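Local atomic coordinates of heptaprenyl diphosphate synthase (HEPPP synthase) subunit 1 family protein (Staphylococcus aureus, PDB entry 5H9D), a protein that probably serves as the small, regulatory subunit of a two-component heptaprenyl diphosphate synthase, pairing with a catalytic prenyltransferase chain to make the C35 isoprenoid diphosphate. Residues C[43-47]-C[84-88]; C[25-31]-C[49-53]. All coordinates share one frame; numbering follows the deposited sequence.

Contact 1 of 2, residues C[43-47]-C[84-88]; sequences VAKVA and LLAEI
Ile88 lies across the first turn of the helix that carries Val43, Ala44 and Ala47, and together with Leu84 it forms the well-packed apolar part of the contact. Its CG1 meets Val43 CG2 at 3.4 Å, the two branches overlapping side by side and pointing opposite ways. With CG1 anti to the carbonyl carbon (chi1 -71°) and the chain then extended (chi2 -174°), Ile88 carries its terminal CD1 beyond the valine and onto the backbone of the opposing helix, 3.4 Å from Ala44 CA. The methyl groups of Ala44 and Ala47 border the same CD1, the latter with its CB at 4.0 Å. The two alanines let this methyl sit against the backbone, as small residues often do where helices pack closely. One turn earlier on its helix, Leu84 does similar work with CD2, which meets Val46 CG1 at 3.6 Å, the two side chains roughly perpendicular, and rests on Ala47 CA at 3.7 Å.

The solvent-facing edge is looser in character. There the exposed Glu87, its chain extended beyond CG, brings its carboxylate alongside Val43 CG1 with no hydrogen bond across, while Val43 CG2 faces Ile88 and the apolar part. The helices run nearly antiparallel, at 157°, and the axes of the two short segments approach to 9.4 Å.

Together the segments join the start of helix 43-65 to the end of helix 70-88. Helix 4-15 touches Val46 and Leu84 through Gln11, and helix 91-112 sets Phe93 against Ile88 and Leu85. Beyond the contact, Ala86 O accepts a hydrogen bond from Asn127 ND2 of the neighbouring farnesyl pyrophosphate synthetase chain, placing this helix end at the subunit interface.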
loop_
_atom_site.group_PDB
_atom_site.type_symbol
_atom_site.label_atom_id
_atom_site.label_comp_id
_atom_site.label_asym_id
_atom_site.label_seq_id
_atom_site.Cartn_x
_atom_site.Cartn_y
_atom_site.Cartn_z
ATOM N N VAL C 43 20.200 -2.149 -12.246
ATOM C CA VAL C 43 18.980 -1.938 -11.498
ATOM C C VAL C 43 19.097 -0.713 -10.595
ATOM O O VAL C 43 18.189 0.125 -10.548
ATOM C CB VAL C 43 18.680 -3.172 -10.647
ATOM C CG1 VAL C 43 17.890 -4.191 -11.461
ATOM C CG2 VAL C 43 20.004 -3.789 -10.179
ATOM N N ALA C 44 20.225 -0.620 -9.891
ATOM C CA ALA C 44 20.487 0.486 -8.979
ATOM C C ALA C 44 20.264 1.833 -9.656
ATOM O O ALA C 44 19.957 2.828 -8.998
ATOM C CB ALA C 44 21.906 0.393 -8.438
ATOM N N LYS C 45 20.419 1.872 -10.974
ATOM C CA LYS C 45 20.195 3.115 -11.692
ATOM C C LYS C 45 18.705 3.352 -11.738
ATOM O O LYS C 45 18.206 4.289 -11.137
ATOM C CB LYS C 45 20.729 3.045 -13.120
ATOM C CG LYS C 45 22.041 3.764 -13.349
ATOM C CD LYS C 45 22.498 3.537 -14.782
ATOM C CE LYS C 45 23.878 4.122 -15.056
ATOM N NZ LYS C 45 24.313 3.742 -16.429
ATOM N N VAL C 46 17.989 2.472 -12.425
ATOM C CA VAL C 46 16.545 2.621 -12.562
ATOM C C VAL C 46 15.789 2.653 -11.230
ATOM O O VAL C 46 14.759 3.327 -11.123
ATOM C CB VAL C 46 15.950 1.528 -13.503
ATOM C CG1 VAL C 46 15.919 0.192 -12.801
ATOM C CG2 VAL C 46 14.572 1.959 -13.999
ATOM N N ALA C 47 16.280 1.952 -10.212
ATOM C CA ALA C 47 15.583 1.997 -8.926
ATOM C C ALA C 47 15.549 3.464 -8.520
ATOM O O ALA C 47 14.490 4.015 -8.222
ATOM C CB ALA C 47 16.307 1.165 -7.868
ATOM N N LEU C 84 12.482 -4.007 -7.208
ATOM C CA LEU C 84 13.781 -3.599 -7.724
ATOM C C LEU C 84 14.814 -3.550 -6.590
ATOM O O LEU C 84 15.937 -4.016 -6.759
ATOM C CB LEU C 84 13.653 -2.226 -8.369
ATOM C CG LEU C 84 14.036 -2.016 -9.836
ATOM C CD1 LEU C 84 13.538 -3.167 -10.707
ATOM C CD2 LEU C 84 13.449 -0.675 -10.297
ATOM N N LEU C 85 14.470 -2.981 -5.439
ATOM C CA LEU C 85 15.441 -2.994 -4.348
ATOM C C LEU C 85 15.648 -4.474 -4.035
ATOM O O LEU C 85 16.732 -4.897 -3.630
ATOM C CB LEU C 85 14.912 -2.302 -3.087
ATOM C CG LEU C 85 14.659 -0.794 -3.003
ATOM C CD1 LEU C 85 14.402 -0.477 -1.553
ATOM C CD2 LEU C 85 15.839 0.040 -3.530
ATOM N N ALA C 86 14.583 -5.250 -4.229
ATOM C CA ALA C 86 14.591 -6.689 -3.972
ATOM C C ALA C 86 15.630 -7.457 -4.796
ATOM O O ALA C 86 16.331 -8.316 -4.248
ATOM C CB ALA C 86 13.209 -7.270 -4.213
ATOM N N GLU C 87 15.738 -7.168 -6.095
ATOM C CA GLU C 87 16.739 -7.874 -6.899
ATOM C C GLU C 87 18.151 -7.313 -6.700
ATOM O O GLU C 87 19.128 -8.025 -6.943
ATOM C CB GLU C 87 16.369 -7.900 -8.394
ATOM C CG GLU C 87 16.111 -6.574 -9.046
ATOM C CD GLU C 87 15.223 -6.702 -10.286
ATOM O OE1 GLU C 87 14.033 -7.110 -10.130
ATOM O OE2 GLU C 87 15.706 -6.395 -11.411
ATOM N N ILE C 88 18.257 -6.058 -6.243
ATOM C CA ILE C 88 19.557 -5.439 -5.973
ATOM C C ILE C 88 20.257 -6.155 -4.799
ATOM O O ILE C 88 21.466 -6.049 -4.604
ATOM C CB ILE C 88 19.406 -3.933 -5.668
ATOM C CG1 ILE C 88 19.024 -3.192 -6.948
ATOM C CG2 ILE C 88 20.700 -3.372 -5.121
ATOM C CD1 ILE C 88 18.986 -1.677 -6.824
#

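Contact 2 of 2, residues C[25-31]-C[49-53]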
loop_
_atom_site.group_PDB
_atom_site.type_symbol
_atom_site.label_atom_id
_atom_site.label_comp_id
_atom_site.label_asym_id
_atom_site.label_seq_id
_atom_site.Cartn_x
_atom_site.Cartn_y
_atom_site.Cartn_z
ATOM N N ILE C 25 2.747 10.695 -16.476
ATOM C CA ILE C 25 4.041 10.212 -15.973
ATOM C C ILE C 25 5.311 10.815 -16.607
ATOM O O ILE C 25 5.891 10.194 -17.492
ATOM C CB ILE C 25 4.194 8.670 -16.099
ATOM C CG1 ILE C 25 3.009 7.949 -15.470
ATOM C CG2 ILE C 25 5.447 8.222 -15.377
ATOM C CD1 ILE C 25 3.065 6.461 -15.621
ATOM N N ASN C 26 5.754 11.999 -16.161
ATOM C CA ASN C 26 6.996 12.590 -16.683
ATOM C C ASN C 26 8.145 11.813 -16.043
ATOM O O ASN C 26 8.131 11.564 -14.848
ATOM C CB ASN C 26 7.144 14.054 -16.278
ATOM C CG ASN C 26 5.986 14.914 -16.730
ATOM O OD1 ASN C 26 5.158 14.504 -17.552
ATOM N ND2 ASN C 26 5.926 16.131 -16.201
ATOM N N ILE C 27 9.148 11.437 -16.825
ATOM C CA ILE C 27 10.263 10.683 -16.272
ATOM C C ILE C 27 11.578 11.442 -16.243
ATOM O O ILE C 27 12.567 10.966 -16.766
ATOM C CB ILE C 27 10.484 9.366 -17.052
ATOM C CG1 ILE C 27 9.220 8.508 -17.010
ATOM C CG2 ILE C 27 11.633 8.576 -16.436
ATOM C CD1 ILE C 27 9.351 7.165 -17.744
ATOM N N ASN C 28 11.595 12.619 -15.633
ATOM C CA ASN C 28 12.822 13.428 -15.521
ATOM C C ASN C 28 14.002 12.849 -16.309
ATOM O O ASN C 28 14.795 12.055 -15.778
ATOM C CB ASN C 28 13.210 13.566 -14.041
ATOM C CG ASN C 28 14.430 14.447 -13.824
ATOM O OD1 ASN C 28 15.528 14.130 -14.273
ATOM N ND2 ASN C 28 14.238 15.561 -13.121
ATOM N N HIS C 29 14.108 13.259 -17.571
ATOM C CA HIS C 29 15.159 12.792 -18.470
ATOM C C HIS C 29 16.587 13.085 -17.998
ATOM O O HIS C 29 17.437 12.190 -18.013
ATOM C CB HIS C 29 14.930 13.366 -19.868
ATOM C CG HIS C 29 13.730 12.799 -20.567
ATOM N ND1 HIS C 29 13.642 11.476 -20.946
ATOM C CD2 HIS C 29 12.566 13.378 -20.950
ATOM C CE1 HIS C 29 12.476 11.264 -21.531
ATOM N NE2 HIS C 29 11.805 12.401 -21.548
ATOM N N ARG C 30 16.853 14.324 -17.591
ATOM C CA ARG C 30 18.174 14.701 -17.082
ATOM C C ARG C 30 18.801 13.644 -16.159
ATOM O O ARG C 30 19.821 13.051 -16.493
ATOM C CB ARG C 30 18.083 16.012 -16.306
ATOM C CG ARG C 30 18.298 17.247 -17.128
ATOM C CD ARG C 30 19.756 17.434 -17.497
ATOM N NE ARG C 30 19.912 18.510 -18.474
ATOM C CZ ARG C 30 19.453 18.470 -19.728
ATOM N NH1 ARG C 30 18.802 17.402 -20.186
ATOM N NH2 ARG C 30 19.636 19.511 -20.533
ATOM N N LEU C 31 18.185 13.431 -14.994
ATOM C CA LEU C 31 18.674 12.471 -14.000
ATOM C C LEU C 31 19.008 11.124 -14.615
ATOM O O LEU C 31 19.960 10.461 -14.191
ATOM C CB LEU C 31 17.645 12.283 -12.871
ATOM C CG LEU C 31 17.909 11.200 -11.808
ATOM C CD1 LEU C 31 19.237 11.426 -11.083
ATOM C CD2 LEU C 31 16.750 11.213 -10.823
ATOM N N LEU C 49 15.862 6.084 -10.375
ATOM C CA LEU C 49 15.037 6.879 -11.285
ATOM C C LEU C 49 13.522 6.574 -11.071
ATOM O O LEU C 49 12.659 7.446 -11.289
ATOM C CB LEU C 49 15.470 6.626 -12.741
ATOM C CG LEU C 49 14.721 7.378 -13.864
ATOM C CD1 LEU C 49 14.917 8.917 -13.793
ATOM C CD2 LEU C 49 15.207 6.834 -15.180
ATOM N N THR C 50 13.214 5.356 -10.606
ATOM C CA THR C 50 11.823 4.958 -10.345
ATOM C C THR C 50 11.229 5.629 -9.107
ATOM O O THR C 50 10.101 6.120 -9.132
ATOM C CB THR C 50 11.677 3.456 -10.091
ATOM O OG1 THR C 50 12.557 2.730 -10.950
ATOM C CG2 THR C 50 10.250 3.025 -10.356
ATOM N N ILE C 51 11.970 5.628 -8.007
ATOM C CA ILE C 51 11.436 6.247 -6.819
ATOM C C ILE C 51 11.297 7.760 -7.030
ATOM O O ILE C 51 10.391 8.390 -6.482
ATOM C CB ILE C 51 12.273 5.894 -5.567
ATOM C CG1 ILE C 51 11.538 6.386 -4.326
ATOM C CG2 ILE C 51 13.642 6.465 -5.643
ATOM C CD1 ILE C 51 10.218 5.693 -4.104
ATOM N N ASP C 52 12.165 8.324 -7.865
ATOM C CA ASP C 52 12.119 9.740 -8.188
ATOM C C ASP C 52 10.856 9.994 -9.023
ATOM O O ASP C 52 10.216 11.060 -8.928
ATOM C CB ASP C 52 13.380 10.125 -8.988
ATOM C CG ASP C 52 13.341 11.579 -9.530
ATOM O OD1 ASP C 52 12.898 11.782 -10.682
ATOM O OD2 ASP C 52 13.754 12.524 -8.808
ATOM N N THR C 53 10.492 8.994 -9.827
ATOM C CA THR C 53 9.325 9.073 -10.707
ATOM C C THR C 53 7.984 9.016 -9.960
ATOM O O THR C 53 7.116 9.883 -10.151
ATOM C CB THR C 53 9.357 7.934 -11.786
ATOM O OG1 THR C 53 10.566 8.021 -12.546
ATOM C CG2 THR C 53 8.193 8.057 -12.735
#
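With CG turned away from the backbone N (chi1 174°), Leu31 extends toward helix 43-65, and Asp52, at a nearly equal chi1 of 173°, reaches out to meet it from the other side. They come together where Leu31 CD2 lies 3.7 Å from Asp52 CG, an apolar methyl against a carboxylate. The acid's charge is answered outside the contact by a salt bridge from OD1 to Arg56 NH1, so leucine packs beside an already paired group.

One turn before Asp52, Leu49 places its CD1 3.7 Å from Asn28 O and also near Leu31 CD2, while its CD2 faces Ile27 CG2 at 4.2 Å, the isoleucine lying athwart the leucine. One turn after Leu49, Thr53 turns its methyl to Ile25, CG2 to CG2 at 3.8 Å. Its hydroxyl OG1 donates back to Leu49 O, tilted 28° from the carbonyl plane; a buried polar group is thereby satisfied within its own helix.

No hydrogen bond joins the two segments. Within 25-31, Asn28 OD1 accepts from Leu31 N at 2.8 Å, nearly in line with its own C=O bond, and caps the first turn of the short helix. Asn28 is thus the N-cap of helix 29-32, and the loop before it, from Ile25 onward, packs against helix 43-65 of this all-helical chain.

Overall arrangement
Helix 43-65 takes part in both contacts, using its first turn in contact 1 and its next turns in contact 2, and the centres lie about 14 Å apart. Leu84 CD2 of contact 1 even touches Thr50 OG1 of the helix turn used in contact 2, at 3.6 Å. Contact 2 lies nearer the middle of the chain, its centre about 7 Å from that of the chain against 15 Å for contact 1, although both are only partly buried. Neither has a hydrogen bond across it: contact 1 meshes aliphatic branches of two helices beside a polar edge at Glu87, whereas the polar bonds of contact 2 run within its segments or to Arg56.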